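Local coordinates for uncharacterized protein (Novosphingobium aromaticivorans, PDB 2RFR) that is of unknown function but has an NTF2-like, cystatin-like fold of the SnoaL-like family and assembles from three copies of the chain, at residues D17-R22 against A88-V92; L40-E46 against G60-A65; H102-F106 against H116-A120; L31-G35 against M77-H83. All blocks are in the same frame, centred on the assembly; numbering follows the deposited sequence.

Contact 1: D17-R22 against A88-V92; sequences DREEIR and ATVTV
One face of the R22 guanidinium rests on V90, whose CG2 sits 3.8 Å above the plane, over its centre. At its edge lie A88 O and, in the plane, R18 NE and a water. R22 NH2 donates to A88 O at 3.0 Å, tilted somewhat from the carbonyl plane, and NE adds a weak bond to the same oxygen. The R18 guanidinium has V90 CB over one face. R18 NH1 donates to V90 O at 2.7 Å from above the carbonyl plane (51° out of it). R18 reaches there by a bend at chi3 (62°), while the R22 chain runs extended from CG to NE. Each arginine thus binds a backbone carbonyl and lays aliphatic carbon on the strand: R18 CG is 3.9 Å from V92 CG2. I21 points at the strand beside the two arginines, its CD1 3.9 Å from V92 CG2 and its CG2 4.1 Å from V90 CG1. One water bridges V92 N to R18 NH1, the latter weakly. The two guanidinium groups come together round E19 and E23 of the second subunit, each of which forms salt bridges to both. D17 turns its carboxylate to R127 and W132 instead. This is the packing of the long N-terminal helix on the concave sheet of the NTF2-like fold, here at the edge strand within the chain and at a subunit interface.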
# COMPACT_ATOMS: atom_id res chain seq x y z
N ASP A 17 -8.42 -12.07 10.06
CA ASP A 17 -9.40 -10.97 10.04
C ASP A 17 -8.76 -9.74 9.40
O ASP A 17 -9.35 -9.12 8.51
CB ASP A 17 -9.83 -10.64 11.49
CG ASP A 17 -10.73 -11.66 12.13
OD1 ASP A 17 -11.36 -12.47 11.44
OD2 ASP A 17 -10.82 -11.55 13.36
N ARG A 18 -7.56 -9.38 9.84
CA ARG A 18 -6.90 -8.20 9.34
C ARG A 18 -6.57 -8.35 7.87
O ARG A 18 -6.73 -7.40 7.10
CB ARG A 18 -5.63 -7.96 10.14
CG ARG A 18 -5.90 -7.56 11.58
CD ARG A 18 -4.61 -7.47 12.43
NE ARG A 18 -3.75 -6.45 11.89
CZ ARG A 18 -3.94 -5.14 12.09
NH1 ARG A 18 -4.86 -4.74 12.92
NH2 ARG A 18 -3.15 -4.25 11.54
N GLU A 19 -6.15 -9.53 7.45
CA GLU A 19 -5.79 -9.74 6.07
C GLU A 19 -7.05 -9.69 5.19
O GLU A 19 -7.01 -9.20 4.05
CB GLU A 19 -4.94 -11.02 5.95
CG GLU A 19 -4.67 -11.51 4.58
CD GLU A 19 -3.84 -10.61 3.81
OE1 GLU A 19 -3.17 -9.76 4.37
OE2 GLU A 19 -3.80 -10.85 2.60
N GLU A 20 -8.17 -10.21 5.68
CA GLU A 20 -9.44 -10.14 4.94
C GLU A 20 -9.90 -8.73 4.76
O GLU A 20 -10.35 -8.37 3.66
CB GLU A 20 -10.52 -10.93 5.65
CG GLU A 20 -11.27 -11.92 4.92
CD GLU A 20 -12.34 -12.64 5.72
OE1 GLU A 20 -12.03 -13.43 6.63
OE2 GLU A 20 -13.49 -12.34 5.40
N ILE A 21 -9.80 -7.94 5.80
CA ILE A 21 -10.22 -6.54 5.73
C ILE A 21 -9.31 -5.78 4.74
O ILE A 21 -9.81 -5.02 3.91
CB ILE A 21 -10.21 -5.94 7.12
CG1 ILE A 21 -11.31 -6.55 7.96
CG2 ILE A 21 -10.32 -4.39 7.06
CD1 ILE A 21 -11.12 -6.40 9.47
N ARG A 22 -8.00 -6.00 4.82
CA ARG A 22 -7.10 -5.35 3.87
C ARG A 22 -7.40 -5.75 2.44
O ARG A 22 -7.29 -4.93 1.51
CB ARG A 22 -5.65 -5.63 4.28
CG ARG A 22 -5.27 -4.83 5.54
CD ARG A 22 -3.81 -4.95 5.80
NE ARG A 22 -3.39 -3.82 6.66
CZ ARG A 22 -3.22 -3.94 7.96
NH1 ARG A 22 -3.40 -5.12 8.55
NH2 ARG A 22 -2.84 -2.91 8.71
N ALA A 88 -3.77 0.60 4.55
CA ALA A 88 -4.70 0.98 5.62
C ALA A 88 -4.15 0.63 6.98
O ALA A 88 -3.50 -0.40 7.15
CB ALA A 88 -6.05 0.25 5.42
N THR A 89 -4.47 1.46 7.96
CA THR A 89 -4.41 1.04 9.38
C THR A 89 -5.70 0.37 9.71
O THR A 89 -6.73 0.89 9.34
CB THR A 89 -4.11 2.23 10.31
OG1 THR A 89 -4.13 1.77 11.67
CG2 THR A 89 -5.04 3.35 10.18
N VAL A 90 -5.66 -0.76 10.42
CA VAL A 90 -6.84 -1.56 10.73
C VAL A 90 -6.87 -1.82 12.21
O VAL A 90 -5.84 -2.21 12.78
CB VAL A 90 -6.80 -2.87 9.92
CG1 VAL A 90 -8.01 -3.80 10.34
CG2 VAL A 90 -6.81 -2.62 8.42
N THR A 91 -8.03 -1.65 12.82
CA THR A 91 -8.29 -2.06 14.21
C THR A 91 -9.50 -2.99 14.24
O THR A 91 -10.56 -2.61 13.79
CB THR A 91 -8.57 -0.87 15.08
OG1 THR A 91 -7.43 -0.01 15.08
CG2 THR A 91 -8.88 -1.31 16.54
N VAL A 92 -9.31 -4.21 14.73
CA VAL A 92 -10.37 -5.17 14.92
C VAL A 92 -10.80 -5.20 16.37
O VAL A 92 -9.95 -5.25 17.27
CB VAL A 92 -9.91 -6.57 14.47
CG1 VAL A 92 -10.99 -7.63 14.72
CG2 VAL A 92 -9.42 -6.53 13.01
O HOH W 1 -6.63 -4.92 15.72
O HOH W 2 -3.63 -2.20 3.78

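Contact 2: L40-E46 against G60-A65; sequences LSELWVE and GRAAIA
R61 and I64, one helical turn apart, carry this contact, with E46 at its margin. They fasten the first turn of helix 61-69, after the N-cap G60, to the end of helix 37-41, the type I turn from S41 to W44 and strand 44-45. R61 reaches across residues 41-46 with an extended chain. Its guanidinium grips a single oxygen side-on: NE donates to W44 O at 2.9 Å and NH2 donates to W44 O at 2.8 Å. The carbonyl oxygen lies in the guanidinium plane. E42 CA lies over one face and E46 CA over the opposite one. R61 N also donates to E46 O, at 3.0 Å. The E46 carboxylate has two conformers, and its place beside R61 is doubtful. I64 works on the apolar side. Its CD1 stands 3.6 Å from the centroid of the five-membered ring of W44, nearly on the ring normal, a CH-pi contact. I64 CG2 meets L40 CD2 at 3.6 Å. The S41 hydroxyl is bonded back to E38 O. The chemistry implies a helix start held mainly through backbone carbonyls, with the two-nitrogen grip on W44 O fixing the rotation of the guanidinium.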
# COMPACT_ATOMS: atom_id res chain seq x y z
N LEU A 40 -18.15 -4.80 -6.83
CA LEU A 40 -17.75 -3.71 -5.92
C LEU A 40 -18.80 -3.49 -4.82
O LEU A 40 -18.47 -3.38 -3.65
CB LEU A 40 -17.48 -2.45 -6.73
CG LEU A 40 -17.08 -1.21 -5.96
CD1 LEU A 40 -16.14 -0.34 -6.78
CD2 LEU A 40 -18.33 -0.38 -5.51
N SER A 41 -20.07 -3.48 -5.20
CA SER A 41 -21.13 -3.29 -4.23
C SER A 41 -21.17 -4.41 -3.21
O SER A 41 -21.55 -4.17 -2.03
CB SER A 41 -22.48 -3.11 -4.91
OG SER A 41 -23.01 -4.35 -5.42
N GLU A 42 -20.78 -5.62 -3.62
CA GLU A 42 -20.75 -6.78 -2.74
C GLU A 42 -19.60 -6.81 -1.78
O GLU A 42 -19.56 -7.68 -0.90
CB GLU A 42 -20.83 -8.06 -3.59
CG GLU A 42 -22.18 -8.18 -4.32
CD GLU A 42 -22.22 -9.21 -5.42
OE1 GLU A 42 -21.17 -9.81 -5.76
OE2 GLU A 42 -23.35 -9.42 -5.94
N LEU A 43 -18.70 -5.84 -1.83
CA LEU A 43 -17.77 -5.62 -0.73
C LEU A 43 -18.48 -5.17 0.55
O LEU A 43 -17.90 -5.34 1.63
CB LEU A 43 -16.72 -4.60 -1.13
CG LEU A 43 -15.85 -4.91 -2.36
CD1 LEU A 43 -14.98 -3.68 -2.67
CD2 LEU A 43 -14.97 -6.15 -2.13
N TRP A 44 -19.66 -4.56 0.40
CA TRP A 44 -20.48 -4.09 1.49
C TRP A 44 -21.56 -5.08 1.85
O TRP A 44 -22.00 -5.88 1.04
CB TRP A 44 -21.19 -2.79 1.08
CG TRP A 44 -20.41 -1.49 1.24
CD1 TRP A 44 -20.50 -0.59 2.23
CD2 TRP A 44 -19.45 -0.94 0.27
NE1 TRP A 44 -19.69 0.47 1.98
CE2 TRP A 44 -19.05 0.29 0.78
CE3 TRP A 44 -18.95 -1.35 -0.96
CZ2 TRP A 44 -18.14 1.11 0.10
CZ3 TRP A 44 -18.04 -0.54 -1.62
CH2 TRP A 44 -17.66 0.69 -1.09
N VAL A 45 -22.01 -4.96 3.09
CA VAL A 45 -23.30 -5.55 3.53
C VAL A 45 -24.42 -5.00 2.67
O VAL A 45 -24.30 -3.94 2.02
CB VAL A 45 -23.54 -5.35 5.04
CG1 VAL A 45 -22.42 -6.02 5.86
CG2 VAL A 45 -23.74 -3.89 5.41
N GLU A 46 -25.55 -5.70 2.67
CA GLU A 46 -26.64 -5.31 1.77
C GLU A 46 -27.09 -3.87 1.92
O GLU A 46 -27.36 -3.20 0.93
CB GLU A 46 -27.89 -6.22 1.99
CG GLU A 46 -29.15 -5.73 1.22
CD GLU A 46 -28.99 -5.65 -0.30
OE1 GLU A 46 -28.34 -6.53 -0.88
OE2 GLU A 46 -29.51 -4.70 -0.92
N GLY A 60 -27.24 1.11 0.36
CA GLY A 60 -27.60 -0.17 -0.18
C GLY A 60 -26.77 -0.53 -1.41
O GLY A 60 -26.27 0.32 -2.13
N ARG A 61 -26.68 -1.83 -1.67
CA ARG A 61 -25.82 -2.31 -2.72
C ARG A 61 -26.23 -1.73 -4.08
O ARG A 61 -25.36 -1.42 -4.89
CB ARG A 61 -25.78 -3.84 -2.77
CG ARG A 61 -24.97 -4.43 -1.70
CD ARG A 61 -24.91 -5.95 -1.83
NE ARG A 61 -24.11 -6.54 -0.79
CZ ARG A 61 -24.08 -7.82 -0.55
NH1 ARG A 61 -24.78 -8.67 -1.32
NH2 ARG A 61 -23.35 -8.25 0.46
N ALA A 62 -27.53 -1.62 -4.37
CA ALA A 62 -27.94 -1.13 -5.68
C ALA A 62 -27.42 0.28 -5.89
O ALA A 62 -26.91 0.62 -6.97
CB ALA A 62 -29.49 -1.17 -5.86
N ALA A 63 -27.49 1.14 -4.87
CA ALA A 63 -27.06 2.51 -4.97
C ALA A 63 -25.53 2.60 -5.13
O ALA A 63 -25.01 3.45 -5.85
CB ALA A 63 -27.55 3.33 -3.79
N ILE A 64 -24.82 1.73 -4.43
CA ILE A 64 -23.35 1.72 -4.51
C ILE A 64 -22.97 1.25 -5.91
O ILE A 64 -22.13 1.87 -6.56
CB ILE A 64 -22.73 0.87 -3.40
CG1 ILE A 64 -22.98 1.48 -2.00
CG2 ILE A 64 -21.20 0.67 -3.69
CD1 ILE A 64 -22.60 0.63 -0.82
N ALA A 65 -23.59 0.20 -6.44
CA ALA A 65 -23.34 -0.25 -7.82
C ALA A 65 -23.64 0.87 -8.82
O ALA A 65 -22.93 1.03 -9.80
CB ALA A 65 -24.12 -1.52 -8.14
O HOH W 3 -29.72 -2.94 -2.87

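Contact 3: H102-F106 against H116-A120; sequences HSVVF and HRVSA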
# COMPACT_ATOMS: atom_id res chain seq x y z
N HIS A 102 -5.67 6.63 2.89
CA HIS A 102 -5.76 7.70 1.90
C HIS A 102 -6.22 7.11 0.59
O HIS A 102 -5.96 5.94 0.28
CB HIS A 102 -4.40 8.34 1.68
CG HIS A 102 -3.81 9.00 2.88
ND1 HIS A 102 -2.92 8.36 3.71
CD2 HIS A 102 -4.00 10.22 3.39
CE1 HIS A 102 -2.55 9.22 4.66
NE2 HIS A 102 -3.21 10.36 4.49
N SER A 103 -6.82 7.92 -0.26
CA SER A 103 -7.09 7.54 -1.65
C SER A 103 -6.77 8.69 -2.58
O SER A 103 -6.99 9.85 -2.25
CB SER A 103 -8.53 7.05 -1.79
OG SER A 103 -9.50 8.04 -1.48
N VAL A 104 -6.23 8.34 -3.72
CA VAL A 104 -5.98 9.29 -4.79
C VAL A 104 -6.67 8.77 -6.03
O VAL A 104 -6.47 7.60 -6.38
CB VAL A 104 -4.46 9.50 -5.04
CG1 VAL A 104 -4.24 10.48 -6.20
CG2 VAL A 104 -3.78 9.95 -3.75
N VAL A 105 -7.43 9.62 -6.68
CA VAL A 105 -7.93 9.33 -8.00
C VAL A 105 -7.02 9.96 -9.00
O VAL A 105 -6.95 11.20 -9.09
CB VAL A 105 -9.40 9.80 -8.21
CG1 VAL A 105 -9.87 9.39 -9.60
CG2 VAL A 105 -10.31 9.26 -7.13
N PHE A 106 -6.27 9.15 -9.73
CA PHE A 106 -5.47 9.62 -10.84
C PHE A 106 -6.33 9.66 -12.10
O PHE A 106 -7.14 8.77 -12.32
CB PHE A 106 -4.25 8.73 -11.08
CG PHE A 106 -3.24 8.77 -9.97
CD1 PHE A 106 -2.24 9.75 -9.94
CD2 PHE A 106 -3.29 7.84 -8.93
CE1 PHE A 106 -1.38 9.78 -8.88
CE2 PHE A 106 -2.40 7.87 -7.89
CZ PHE A 106 -1.42 8.84 -7.87
N HIS A 116 -6.63 13.88 -9.58
CA HIS A 116 -7.95 14.48 -9.68
C HIS A 116 -8.57 14.76 -8.32
O HIS A 116 -9.20 15.80 -8.10
CB HIS A 116 -8.80 13.47 -10.48
CG HIS A 116 -10.29 13.74 -10.56
ND1 HIS A 116 -10.86 14.72 -11.33
CD2 HIS A 116 -11.34 13.03 -10.02
CE1 HIS A 116 -12.17 14.63 -11.23
NE2 HIS A 116 -12.48 13.64 -10.41
N ARG A 117 -8.43 13.80 -7.39
CA ARG A 117 -8.88 13.97 -6.00
C ARG A 117 -7.82 13.30 -5.13
O ARG A 117 -7.24 12.28 -5.50
CB ARG A 117 -10.28 13.34 -5.78
CG ARG A 117 -11.42 14.08 -6.49
CD ARG A 117 -12.80 13.37 -6.37
NE ARG A 117 -13.36 13.45 -4.99
CZ ARG A 117 -14.17 14.41 -4.51
NH1 ARG A 117 -14.57 15.42 -5.28
NH2 ARG A 117 -14.67 14.32 -3.25
N VAL A 118 -7.60 13.86 -3.94
CA VAL A 118 -6.79 13.28 -2.86
C VAL A 118 -7.65 13.36 -1.62
O VAL A 118 -8.14 14.44 -1.30
CB VAL A 118 -5.48 14.06 -2.65
CG1 VAL A 118 -4.72 13.53 -1.48
CG2 VAL A 118 -4.63 14.07 -3.93
N SER A 119 -7.86 12.21 -0.97
CA SER A 119 -8.89 12.08 0.06
C SER A 119 -8.45 11.26 1.24
O SER A 119 -7.59 10.37 1.14
CB SER A 119 -10.12 11.42 -0.53
OG SER A 119 -10.62 12.17 -1.67
N ALA A 120 -9.10 11.54 2.36
CA ALA A 120 -9.12 10.65 3.52
C ALA A 120 -10.27 9.71 3.45
O ALA A 120 -11.34 10.06 2.92
CB ALA A 120 -9.27 11.52 4.75
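A beta hairpin of strands 96-109 and 112-128 contains this antiparallel pairing, and a classic beta bulge interrupts it at H116 and R117, both opposite V105. V105 O takes H116 N at 2.7 Å and R117 N only weakly at 3.4 Å. V105 N returns a bond to R117 O. Farther along, S103 and S119 form a hydrogen-bonded pair, with S103 N to S119 O at 2.9 Å and S119 N to S103 O at 2.8 Å. V104 with V118 and H102 with A120 are non-hydrogen-bonded pairs. On the face of V104, its CG2 is 4.2 Å from V118 CG2. On the other face S103 OG lies 3.6 Å from S119 CB. That hydroxyl sits between the backbone N and carbonyl carbon (chi1 62°) and bonds to N121. The H116 ring runs alongside V105, with CD2 3.9 Å from V105 CG1. H102 NE2 is hydrogen-bonded to D33 of the second subunit, and V104 and V118 pack against the same subunit. Backbone bonds therefore hold the pairing, one carbonyl being shared at the bulge. The H102 face adds a polar bond and apolar packing between subunits.

Contact 4: L31-G35 against M77-H83; sequences LADSG and MADGCAH
Chi1 of D33 (-72°) and of H83 (-72°) sets both groups anti to their own carbonyl carbons, and from there the carboxylate and the imidazole meet. H83 ND1 donates to D33 OD1 at 2.7 Å, a nearly straight bond in the ring plane. The nitrogen meets OD1 on the syn side, 27° out of the carboxylate plane. H83 N donates to the syn lone pair of D33 OD2 at 2.8 Å. One residue of the strand therefore binds both oxygens, through its ring and its backbone, and this limits rotation of the carboxylate. D33 OD2 has a further partner in the third subunit. A water links the main chains, giving hydrogens to D33 O and, at 3.2 Å, to C81 O. The bend of selenomethionine M77 at chi3 turns CE back over the helix end, 3.6 Å from G35 N and 3.7 Å from D33 O. G35 ends the helix in a Schellman motif, where the glycine takes a positive phi. The contact joins the C-terminal end of helix 5-33 to the end of helix 71-79 and the start of strand 81-93. Helix 37-41 packs on L31 and A32, and A82 pairs with F106 of the neighbouring strand 96-109.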
# COMPACT_ATOMS: atom_id res chain seq x y z
N LEU A 31 -11.81 -3.10 -8.82
CA LEU A 31 -13.21 -3.30 -9.24
C LEU A 31 -13.81 -2.04 -9.80
O LEU A 31 -14.51 -2.06 -10.81
CB LEU A 31 -14.02 -3.86 -8.09
CG LEU A 31 -13.70 -5.25 -7.63
CD1 LEU A 31 -14.38 -5.59 -6.30
CD2 LEU A 31 -14.10 -6.25 -8.65
N ALA A 32 -13.51 -0.90 -9.20
CA ALA A 32 -14.03 0.39 -9.69
C ALA A 32 -13.48 0.68 -11.05
O ALA A 32 -14.19 1.09 -11.97
CB ALA A 32 -13.69 1.50 -8.70
N ASP A 33 -12.18 0.50 -11.23
CA ASP A 33 -11.50 0.88 -12.47
C ASP A 33 -11.86 -0.03 -13.63
O ASP A 33 -11.75 0.39 -14.76
CB ASP A 33 -9.99 0.96 -12.20
CG ASP A 33 -9.64 2.14 -11.36
OD1 ASP A 33 -10.36 3.16 -11.44
OD2 ASP A 33 -8.61 2.08 -10.65
N SER A 34 -12.27 -1.28 -13.35
CA SER A 34 -12.74 -2.20 -14.39
C SER A 34 -14.24 -2.12 -14.58
O SER A 34 -14.78 -2.80 -15.43
CB SER A 34 -12.30 -3.60 -14.06
OG SER A 34 -12.88 -4.09 -12.86
N GLY A 35 -14.93 -1.29 -13.81
CA GLY A 35 -16.36 -1.16 -13.95
C GLY A 35 -17.20 -2.30 -13.43
O GLY A 35 -18.31 -2.49 -13.92
N MSE A 77 -13.58 6.57 -16.38
CA MSE A 77 -12.98 5.34 -16.93
C MSE A 77 -12.57 5.56 -18.38
O MSE A 77 -11.51 5.08 -18.78
CB MSE A 77 -13.95 4.17 -16.85
CG MSE A 77 -14.25 3.65 -15.45
SE MSE A 77 -15.66 2.33 -15.43
CE MSE A 77 -14.84 1.01 -16.61
N ALA A 78 -13.39 6.25 -19.17
CA ALA A 78 -13.04 6.52 -20.58
C ALA A 78 -11.84 7.45 -20.70
O ALA A 78 -11.02 7.28 -21.61
CB ALA A 78 -14.27 7.10 -21.29
N ASP A 79 -11.71 8.42 -19.81
CA ASP A 79 -10.51 9.24 -19.77
C ASP A 79 -9.25 8.43 -19.43
O ASP A 79 -8.16 8.69 -19.95
CB ASP A 79 -10.63 10.36 -18.66
CG ASP A 79 -11.59 11.44 -18.94
OD1 ASP A 79 -11.95 11.72 -20.11
OD2 ASP A 79 -11.95 12.12 -17.94
N GLY A 80 -9.45 7.48 -18.54
CA GLY A 80 -8.37 6.76 -17.88
C GLY A 80 -8.23 7.21 -16.46
O GLY A 80 -7.93 8.36 -16.17
N CYS A 81 -8.48 6.28 -15.54
CA CYS A 81 -8.41 6.59 -14.13
C CYS A 81 -7.88 5.44 -13.32
O CYS A 81 -8.03 4.28 -13.68
CB CYS A 81 -9.78 7.01 -13.62
SG CYS A 81 -11.09 5.78 -13.66
N ALA A 82 -7.30 5.78 -12.20
CA ALA A 82 -6.89 4.83 -11.17
C ALA A 82 -7.42 5.30 -9.84
O ALA A 82 -7.15 6.42 -9.42
CB ALA A 82 -5.36 4.71 -11.10
N HIS A 83 -8.15 4.43 -9.17
CA HIS A 83 -8.63 4.64 -7.80
C HIS A 83 -7.62 3.96 -6.91
O HIS A 83 -7.68 2.74 -6.70
CB HIS A 83 -10.05 4.12 -7.61
CG HIS A 83 -11.05 4.99 -8.30
ND1 HIS A 83 -11.23 5.01 -9.67
CD2 HIS A 83 -11.87 5.95 -7.81
CE1 HIS A 83 -12.12 5.95 -9.98
NE2 HIS A 83 -12.53 6.53 -8.87
O HOH W 4 -10.32 2.75 -15.30

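From the N terminus, helix 5-33 enters contact 1 first and contact 4 near its end. Helix 37-41 and the turn after it then open contact 2, which closes soonest, at helix 61-69. Contact 4 closes next, at residues 77-83, and contact 1 closes last of these three, farther along strand 81-93. Contact 2 is thus nested within contact 4, and contact 4 within contact 1. Contact 3 follows in series as a hairpin. Contacts 1 and 4, centres about 24 Å apart, both tie helix 5-33 to strand 81-93, an outermost strand within this chain; contact 4 also takes in helix 71-79. Contact 4 touches contact 2 through L31 and L40, and contact 3 through A82 and F106.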